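Local coordinates for cyclohexadienyl dehydratase (Synthetic construct, PDB 5JOS), which probably catalyses the decarboxylating dehydration of prephenate and arogenate in phenylalanine biosynthesis, on a periplasmic binding protein scaffold, at residues Glu169-Arg174 / Pro193-Val198; Thr158-Glu161 / Glu165-Gln168; Thr112-Lys117 / Tyr187-His192. One frame throughout, in Å; residues are numbered along the deposited sequence.

Contact 1: Glu169-Arg174 / Pro193-Val198; sequences EVASGR and PGLAAV. With NA (sodium ion), chain B.
Leu-195 meets Val-170 and Ala-171 through one methyl group, and this apolar contact is all that joins the two segments directly. CD2 of Leu-195 lies 3.7 Å from CG1 of Val-170. It also sits 3.6 Å from the backbone N of Ala-171 and 3.8 Å from the CB of Ala-171. The Val-170 and Leu-195 side chains cross at a slant. CG of Leu-195 is anti to its own carbonyl carbon (chi1 -60°), which lets the CD2 methyl reach the end of helix 166-171. Val-170 and Leu-195 are both buried.

The metal chemistry is on the backbone of the same leucine. Leu-195 O binds the sodium ion at 2.5 Å. Two waters also bind it, and Ala-189 O and His-192 O complete the five ligands. Water 1 also gives a weak hydrogen bond to Pro-193 O.

The polar chemistry of 169-174 is local to that segment. Gly-173 ends the helix in a Schellman motif, with positive phi and two backbone bonds into the last turn. One runs from Gly-173 N to Val-170 O, the other from Arg-174 N to Glu-169 O. Arg-174 then folds back over this turn and grips Glu-169 side-on. Its NE is 2.9 Å from Glu-169 OE1 and its NH2 is 3.0 Å from Glu-169 OE2. Both oxygens lie close to the guanidinium plane, but the nitrogens approach from above the carboxylate plane. Ser-172 OG sits over the centre of one guanidinium face, and it bonds to Gln-168 O.

The helix end is tied off by its own backbone bonds and ion pair. No polar group is spent across the contact: Leu-195 offers its methyl to the helix and its carbonyl to the sodium, so packing and metal binding do not compete.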
loop_
_atom_site.group_PDB
_atom_site.type_symbol
_atom_site.label_atom_id
_atom_site.label_comp_id
_atom_site.label_asym_id
_atom_site.label_seq_id
_atom_site.Cartn_x
_atom_site.Cartn_y
_atom_site.Cartn_z
ATOM N N GLU A 169 6.750 -12.258 -21.665
ATOM C CA GLU A 169 7.085 -11.509 -22.879
ATOM C C GLU A 169 8.058 -10.388 -22.572
ATOM O O GLU A 169 8.897 -10.086 -23.388
ATOM C CB GLU A 169 5.853 -10.870 -23.495
ATOM C CG GLU A 169 4.797 -11.874 -23.937
ATOM C CD GLU A 169 5.333 -12.839 -24.931
ATOM O OE1 GLU A 169 5.796 -12.393 -25.973
ATOM O OE2 GLU A 169 5.343 -14.049 -24.654
ATOM N N VAL A 170 7.873 -9.686 -21.444
ATOM C CA VAL A 170 8.813 -8.648 -21.054
ATOM C C VAL A 170 10.204 -9.246 -20.804
ATOM O O VAL A 170 11.175 -8.774 -21.333
ATOM C CB VAL A 170 8.318 -7.838 -19.832
ATOM C CG1 VAL A 170 9.365 -6.872 -19.342
ATOM C CG2 VAL A 170 7.081 -7.037 -20.234
ATOM N N ALA A 171 10.274 -10.267 -19.964
ATOM C CA ALA A 171 11.510 -10.895 -19.565
ATOM C C ALA A 171 12.257 -11.407 -20.712
ATOM O O ALA A 171 13.460 -11.362 -20.651
ATOM C CB ALA A 171 11.289 -12.080 -18.629
ATOM N N SER A 172 11.578 -11.979 -21.708
ATOM C CA SER A 172 12.295 -12.633 -22.792
ATOM C C SER A 172 12.611 -11.573 -23.823
ATOM O O SER A 172 13.207 -11.881 -24.804
ATOM C CB SER A 172 11.393 -13.688 -23.459
ATOM O OG SER A 172 10.247 -12.956 -23.981
ATOM N N GLY A 173 12.173 -10.333 -23.669
ATOM C CA GLY A 173 12.618 -9.275 -24.601
ATOM C C GLY A 173 11.691 -9.103 -25.789
ATOM O O GLY A 173 12.028 -8.409 -26.777
ATOM N N ARG A 174 10.509 -9.692 -25.696
ATOM C CA ARG A 174 9.542 -9.553 -26.761
ATOM C C ARG A 174 8.618 -8.374 -26.542
ATOM O O ARG A 174 7.811 -8.102 -27.378
ATOM C CB ARG A 174 8.775 -10.887 -27.015
ATOM C CG ARG A 174 9.675 -12.047 -27.547
ATOM C CD ARG A 174 8.879 -13.346 -27.839
ATOM N NE ARG A 174 8.248 -13.888 -26.620
ATOM C CZ ARG A 174 8.789 -14.807 -25.820
ATOM N NH1 ARG A 174 9.967 -15.328 -26.079
ATOM N NH2 ARG A 174 8.151 -15.208 -24.734
ATOM N N PRO A 193 14.021 -13.035 -11.544
ATOM C CA PRO A 193 15.243 -12.283 -11.428
ATOM C C PRO A 193 15.491 -11.291 -12.541
ATOM O O PRO A 193 16.377 -10.463 -12.439
ATOM C CB PRO A 193 16.312 -13.354 -11.453
ATOM C CG PRO A 193 15.694 -14.480 -12.260
ATOM C CD PRO A 193 14.268 -14.445 -11.875
ATOM N N GLY A 194 14.799 -11.454 -13.640
ATOM C CA GLY A 194 15.010 -10.642 -14.835
ATOM C C GLY A 194 14.040 -9.470 -14.879
ATOM O O GLY A 194 14.047 -8.698 -15.804
ATOM N N LEU A 195 13.158 -9.352 -13.914
ATOM C CA LEU A 195 12.094 -8.272 -14.009
ATOM C C LEU A 195 12.159 -7.354 -12.791
ATOM O O LEU A 195 12.614 -7.755 -11.696
ATOM C CB LEU A 195 10.706 -8.852 -14.078
ATOM C CG LEU A 195 10.334 -9.792 -15.225
ATOM C CD1 LEU A 195 8.942 -10.346 -15.086
ATOM C CD2 LEU A 195 10.330 -9.071 -16.516
ATOM N N ALA A 196 11.775 -6.116 -13.013
ATOM C CA ALA A 196 11.680 -5.113 -11.986
ATOM C C ALA A 196 10.382 -4.333 -12.104
ATOM O O ALA A 196 9.815 -4.156 -13.179
ATOM C CB ALA A 196 12.852 -4.159 -12.098
ATOM N N ALA A 197 9.815 -3.977 -10.973
ATOM C CA ALA A 197 8.574 -3.147 -10.960
ATOM C C ALA A 197 9.019 -1.759 -10.658
ATOM O O ALA A 197 9.777 -1.582 -9.742
ATOM C CB ALA A 197 7.618 -3.574 -9.844
ATOM N N VAL A 198 8.551 -0.756 -11.356
ATOM C CA VAL A 198 8.975 0.627 -11.051
ATOM C C VAL A 198 7.794 1.450 -10.548
ATOM O O VAL A 198 6.843 1.594 -11.260
ATOM C CB VAL A 198 9.541 1.288 -12.318
ATOM C CG1 VAL A 198 10.129 2.650 -11.971
ATOM C CG2 VAL A 198 10.618 0.400 -12.918
HETATM NA NA NA B . 13.061 -9.428 -9.845
HETATM O O HOH W 1 15.339 -8.804 -10.296
HETATM O O HOH W 2 13.138 -7.849 -8.131
#

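Contact 2: Thr158-Glu161 / Glu165-Gln168; sequences TVYE and EIFQ
The turn from strand 156-159 into helix 166-171 is a beta-to-alpha connection in an alpha/beta domain of the periplasmic binding protein fold, and Tyr-160 and Ile-166 pack across it. The strand lies at one border of the five-stranded sheet. CG1 of Ile-166 is 4.0 Å from CB of Tyr-160 and 4.1 Å from CG of the same tyrosine. CD1 of Ile-166 is equally close to that CB. It also comes within 4.2 Å of Glu-161 O, a loose contact with the backbone.

The isoleucine thus meets the root of the tyrosine, at an oblique angle to the ring. Its CG1 is anti to the carbonyl carbon (chi1 -58°), and this turns the longer branch toward the strand end. Replacing Ile-166 with an alanine would probably leave the CB and CG of Tyr-160 without this packing and open a gap between the strand end and the helix.

No hydrogen bond links the two segments. Ile-166 also rests on Ala-137 of strand 135-138 and Met-178 of strand 177-181, and Tyr-160 shares Ala-137. Glu-161 points its CB away from the helix, and its side chain lies about 5 Å from a bound benzoic acid. Apolar packing between the residue just after a strand and the segment that carries the next helix is in keeping with the layered alpha/beta architecture of this fold.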
loop_
_atom_site.group_PDB
_atom_site.type_symbol
_atom_site.label_atom_id
_atom_site.label_comp_id
_atom_site.label_asym_id
_atom_site.label_seq_id
_atom_site.Cartn_x
_atom_site.Cartn_y
_atom_site.Cartn_z
ATOM N N THR A 158 0.668 -3.568 -27.831
ATOM C CA THR A 158 0.095 -4.837 -28.299
ATOM C C THR A 158 -0.875 -5.415 -27.242
ATOM O O THR A 158 -0.541 -5.442 -26.059
ATOM C CB THR A 158 1.196 -5.858 -28.492
ATOM O OG1 THR A 158 2.139 -5.391 -29.462
ATOM C CG2 THR A 158 0.640 -7.163 -28.987
ATOM N N VAL A 159 -2.045 -5.877 -27.696
ATOM C CA VAL A 159 -3.036 -6.515 -26.875
ATOM C C VAL A 159 -2.849 -8.026 -26.940
ATOM O O VAL A 159 -2.799 -8.615 -28.014
ATOM C CB VAL A 159 -4.445 -6.191 -27.382
ATOM C CG1 VAL A 159 -5.538 -6.789 -26.485
ATOM C CG2 VAL A 159 -4.635 -4.701 -27.347
ATOM N N TYR A 160 -2.735 -8.646 -25.781
ATOM C CA TYR A 160 -2.566 -10.079 -25.667
ATOM C C TYR A 160 -3.919 -10.722 -25.321
ATOM O O TYR A 160 -4.948 -10.495 -26.038
ATOM C CB TYR A 160 -1.449 -10.404 -24.667
ATOM C CG TYR A 160 -0.088 -9.957 -25.179
ATOM C CD1 TYR A 160 0.234 -8.617 -25.198
ATOM C CD2 TYR A 160 0.874 -10.849 -25.617
ATOM C CE1 TYR A 160 1.446 -8.175 -25.705
ATOM C CE2 TYR A 160 2.148 -10.410 -26.078
ATOM C CZ TYR A 160 2.402 -9.072 -26.104
ATOM O OH TYR A 160 3.605 -8.547 -26.556
ATOM N N GLU A 161 -3.919 -11.637 -24.357
ATOM C CA GLU A 161 -5.179 -12.198 -23.807
ATOM C C GLU A 161 -4.913 -12.364 -22.297
ATOM O O GLU A 161 -3.721 -12.431 -21.901
ATOM C CB GLU A 161 -5.574 -13.501 -24.431
ATOM C CG GLU A 161 -6.042 -13.477 -25.895
ATOM C CD GLU A 161 -7.320 -12.713 -26.155
ATOM O OE1 GLU A 161 -8.140 -12.505 -25.211
ATOM O OE2 GLU A 161 -7.506 -12.334 -27.352
ATOM N N GLU A 165 0.945 -15.385 -20.357
ATOM C CA GLU A 165 1.927 -14.821 -19.430
ATOM C C GLU A 165 2.665 -13.635 -19.996
ATOM O O GLU A 165 3.808 -13.735 -20.440
ATOM C CB GLU A 165 2.931 -15.923 -19.015
ATOM C CG GLU A 165 2.239 -17.087 -18.376
ATOM C CD GLU A 165 3.224 -18.088 -17.776
ATOM O OE1 GLU A 165 4.182 -18.462 -18.473
ATOM O OE2 GLU A 165 3.066 -18.398 -16.573
ATOM N N ILE A 166 2.055 -12.466 -19.870
ATOM C CA ILE A 166 2.619 -11.274 -20.460
ATOM C C ILE A 166 3.900 -10.909 -19.820
ATOM O O ILE A 166 4.773 -10.379 -20.489
ATOM C CB ILE A 166 1.595 -10.135 -20.370
ATOM C CG1 ILE A 166 0.299 -10.539 -21.092
ATOM C CG2 ILE A 166 2.111 -8.902 -21.051
ATOM C CD1 ILE A 166 -0.884 -9.613 -20.789
ATOM N N PHE A 167 4.044 -11.212 -18.517
ATOM C CA PHE A 167 5.270 -10.843 -17.823
ATOM C C PHE A 167 6.504 -11.482 -18.474
ATOM O O PHE A 167 7.595 -10.932 -18.480
ATOM C CB PHE A 167 5.189 -11.185 -16.328
ATOM C CG PHE A 167 5.195 -12.628 -16.028
ATOM C CD1 PHE A 167 6.363 -13.267 -15.787
ATOM C CD2 PHE A 167 4.027 -13.350 -15.997
ATOM C CE1 PHE A 167 6.425 -14.648 -15.518
ATOM C CE2 PHE A 167 4.049 -14.695 -15.731
ATOM C CZ PHE A 167 5.242 -15.368 -15.491
ATOM N N GLN A 168 6.300 -12.689 -18.984
ATOM C CA GLN A 168 7.346 -13.445 -19.616
ATOM C C GLN A 168 7.706 -12.906 -20.990
ATOM O O GLN A 168 8.854 -13.048 -21.432
ATOM C CB GLN A 168 6.886 -14.899 -19.723
ATOM C CG GLN A 168 7.969 -15.801 -20.154
ATOM C CD GLN A 168 9.226 -15.649 -19.297
ATOM O OE1 GLN A 168 9.162 -15.757 -18.053
ATOM N NE2 GLN A 168 10.377 -15.384 -19.962
#

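Contact 3: Thr112-Lys117 / Tyr187-His192; sequences TPLVRK and YYAKKH. With NA (sodium ion), chain B.
Leu-114 reaches from its strand to helix 182-190 and touches Tyr-188 and Ala-189 with separate methyls. Its side chain and that of Tyr-188 cross at about a right angle. CD2 lies 4.0 Å from CB of Tyr-188 and equally far from ring atom CD2 of that tyrosine, an oblique approach to the ring. CD1 takes the helix backbone side, 4.0 Å from Ala-189 N and 4.1 Å from Ala-189 CB. The leucine CG is anti to its backbone N (chi1 175°), which extends the fork away from the strand and lets its methyls straddle the two helix residues.

This is helix-on-sheet packing in the alpha/beta domain of a family 3 solute-binding protein fold. Strand 111-116 runs antiparallel to both its neighbours in the sheet, 177-181 and 195-197. Leu-114 also touches Phe-167 of helix 166-171, whose ring stacks with that of Tyr-188.

Backbone carbonyls of segment 187-192 bind metal. Ala-189 O and His-192 O each lie 2.3 Å from the sodium ion. His-192 ND1 is hydrogen-bonded to Gly-194 N, just ahead of Leu-195, the third protein ligand.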
loop_
_atom_site.group_PDB
_atom_site.type_symbol
_atom_site.label_atom_id
_atom_site.label_comp_id
_atom_site.label_asym_id
_atom_site.label_seq_id
_atom_site.Cartn_x
_atom_site.Cartn_y
_atom_site.Cartn_z
ATOM N N THR A 112 1.301 -0.034 -12.274
ATOM C CA THR A 112 2.732 0.002 -12.083
ATOM C C THR A 112 3.339 -0.681 -13.351
ATOM O O THR A 112 2.935 -1.803 -13.732
ATOM C CB THR A 112 3.142 -0.797 -10.826
ATOM O OG1 THR A 112 2.637 -0.137 -9.653
ATOM C CG2 THR A 112 4.656 -0.852 -10.621
ATOM N N PRO A 113 4.248 0.006 -14.034
ATOM C CA PRO A 113 4.981 -0.740 -15.063
ATOM C C PRO A 113 5.893 -1.836 -14.521
ATOM O O PRO A 113 6.659 -1.694 -13.518
ATOM C CB PRO A 113 5.839 0.317 -15.714
ATOM C CG PRO A 113 6.095 1.315 -14.632
ATOM C CD PRO A 113 4.947 1.259 -13.677
ATOM N N LEU A 114 5.909 -2.881 -15.274
ATOM C CA LEU A 114 6.845 -3.966 -15.033
ATOM C C LEU A 114 7.774 -4.116 -16.208
ATOM O O LEU A 114 7.318 -4.204 -17.360
ATOM C CB LEU A 114 5.998 -5.193 -14.913
ATOM C CG LEU A 114 6.706 -6.546 -14.774
ATOM C CD1 LEU A 114 7.208 -6.636 -13.383
ATOM C CD2 LEU A 114 5.691 -7.660 -15.067
ATOM N N VAL A 115 9.070 -4.114 -15.947
ATOM C CA VAL A 115 10.069 -3.946 -17.008
ATOM C C VAL A 115 11.202 -4.908 -16.745
ATOM O O VAL A 115 11.242 -5.542 -15.670
ATOM C CB VAL A 115 10.595 -2.543 -17.040
ATOM C CG1 VAL A 115 9.437 -1.554 -17.271
ATOM C CG2 VAL A 115 11.399 -2.194 -15.766
ATOM N N ARG A 116 12.106 -5.089 -17.685
ATOM C CA ARG A 116 13.283 -5.873 -17.357
ATOM C C ARG A 116 14.131 -5.180 -16.328
ATOM O O ARG A 116 14.184 -3.939 -16.252
ATOM C CB ARG A 116 14.164 -6.151 -18.598
ATOM C CG ARG A 116 13.484 -7.100 -19.549
ATOM C CD ARG A 116 14.311 -7.399 -20.786
ATOM N NE ARG A 116 14.365 -6.230 -21.637
ATOM C CZ ARG A 116 13.392 -5.809 -22.452
ATOM N NH1 ARG A 116 12.244 -6.443 -22.569
ATOM N NH2 ARG A 116 13.594 -4.746 -23.187
ATOM N N LYS A 117 14.820 -6.014 -15.563
ATOM C CA LYS A 117 15.680 -5.547 -14.510
ATOM C C LYS A 117 16.662 -4.432 -14.982
ATOM O O LYS A 117 16.763 -3.373 -14.380
ATOM C CB LYS A 117 16.449 -6.732 -13.954
ATOM C CG LYS A 117 17.675 -6.346 -13.180
ATOM C CD LYS A 117 17.337 -6.244 -11.734
ATOM C CE LYS A 117 18.052 -7.369 -11.045
ATOM N NZ LYS A 117 19.533 -7.192 -11.200
ATOM N N TYR A 187 4.595 -8.612 -7.551
ATOM C CA TYR A 187 4.696 -10.013 -7.394
ATOM C C TYR A 187 5.514 -10.681 -8.535
ATOM O O TYR A 187 6.359 -11.523 -8.259
ATOM C CB TYR A 187 3.311 -10.560 -7.376
ATOM C CG TYR A 187 3.224 -12.047 -7.287
ATOM C CD1 TYR A 187 3.205 -12.729 -6.066
ATOM C CD2 TYR A 187 3.138 -12.767 -8.476
ATOM C CE1 TYR A 187 3.112 -14.154 -6.054
ATOM C CE2 TYR A 187 3.048 -14.139 -8.481
ATOM C CZ TYR A 187 3.036 -14.830 -7.304
ATOM O OH TYR A 187 2.936 -16.178 -7.498
ATOM N N TYR A 188 5.242 -10.337 -9.757
ATOM C CA TYR A 188 6.089 -10.774 -10.844
ATOM C C TYR A 188 7.529 -10.332 -10.737
ATOM O O TYR A 188 8.421 -11.144 -10.987
ATOM C CB TYR A 188 5.584 -10.362 -12.187
ATOM C CG TYR A 188 4.218 -10.923 -12.520
ATOM C CD1 TYR A 188 3.956 -12.286 -12.486
ATOM C CD2 TYR A 188 3.199 -10.045 -13.006
ATOM C CE1 TYR A 188 2.664 -12.778 -12.822
ATOM C CE2 TYR A 188 1.942 -10.506 -13.364
ATOM C CZ TYR A 188 1.677 -11.864 -13.268
ATOM O OH TYR A 188 0.410 -12.225 -13.594
ATOM N N ALA A 189 7.789 -9.097 -10.310
ATOM C CA ALA A 189 9.154 -8.709 -10.090
ATOM C C ALA A 189 9.771 -9.415 -8.948
ATOM O O ALA A 189 10.977 -9.705 -8.947
ATOM C CB ALA A 189 9.248 -7.210 -9.910
ATOM N N LYS A 190 9.049 -9.675 -7.887
ATOM C CA LYS A 190 9.783 -10.365 -6.865
ATOM C C LYS A 190 10.174 -11.785 -7.240
ATOM O O LYS A 190 11.199 -12.238 -6.810
ATOM C CB LYS A 190 9.153 -10.299 -5.508
ATOM C CG LYS A 190 7.937 -11.081 -5.205
ATOM C CD LYS A 190 7.639 -10.903 -3.706
ATOM C CE LYS A 190 6.290 -11.525 -3.359
ATOM N NZ LYS A 190 6.376 -11.943 -1.921
ATOM N N LYS A 191 9.404 -12.402 -8.116
ATOM C CA LYS A 191 9.520 -13.840 -8.377
ATOM C C LYS A 191 10.222 -14.129 -9.686
ATOM O O LYS A 191 10.270 -15.277 -10.107
ATOM C CB LYS A 191 8.090 -14.482 -8.367
ATOM C CG LYS A 191 7.602 -14.588 -6.913
ATOM C CD LYS A 191 6.505 -15.663 -6.745
ATOM C CE LYS A 191 6.578 -16.251 -5.348
ATOM N NZ LYS A 191 5.344 -17.046 -5.084
ATOM N N HIS A 192 10.767 -13.088 -10.312
ATOM C CA HIS A 192 11.547 -13.262 -11.505
ATOM C C HIS A 192 12.833 -12.415 -11.450
ATOM O O HIS A 192 12.760 -11.201 -11.337
ATOM C CB HIS A 192 10.712 -12.891 -12.695
ATOM C CG HIS A 192 11.246 -13.386 -13.994
ATOM N ND1 HIS A 192 12.523 -13.099 -14.458
ATOM C CD2 HIS A 192 10.678 -14.175 -14.943
ATOM C CE1 HIS A 192 12.702 -13.673 -15.638
ATOM N NE2 HIS A 192 11.584 -14.306 -15.964
HETATM NA NA NA B . 13.061 -9.428 -9.845
HETATM O O HOH W 2 13.138 -7.849 -8.131
HETATM O O HOH W 1 15.339 -8.804 -10.296
#

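All three contacts join helices to the same five-stranded sheet through apolar packing, with a tyrosine taking part in contacts 2 and 3 and no hydrogen bond across any pair. Contact 1 is the buried one; contacts 2 and 3 are partly buried. Contacts 1 and 2 share helix 166-171, which reaches border strand 195-197 in the first and border strand 156-159 in the second. Contact 3 uses helix 182-190 on strand 111-116, the neighbour of 195-197. Backbone bonds between these two strands tie contacts 1 and 3 together, and both contribute carbonyls to the sodium site. Contact 2 has no part in that site; its Glu-161 side chain lies nearer the benzoic acid than Tyr-188 of contact 3.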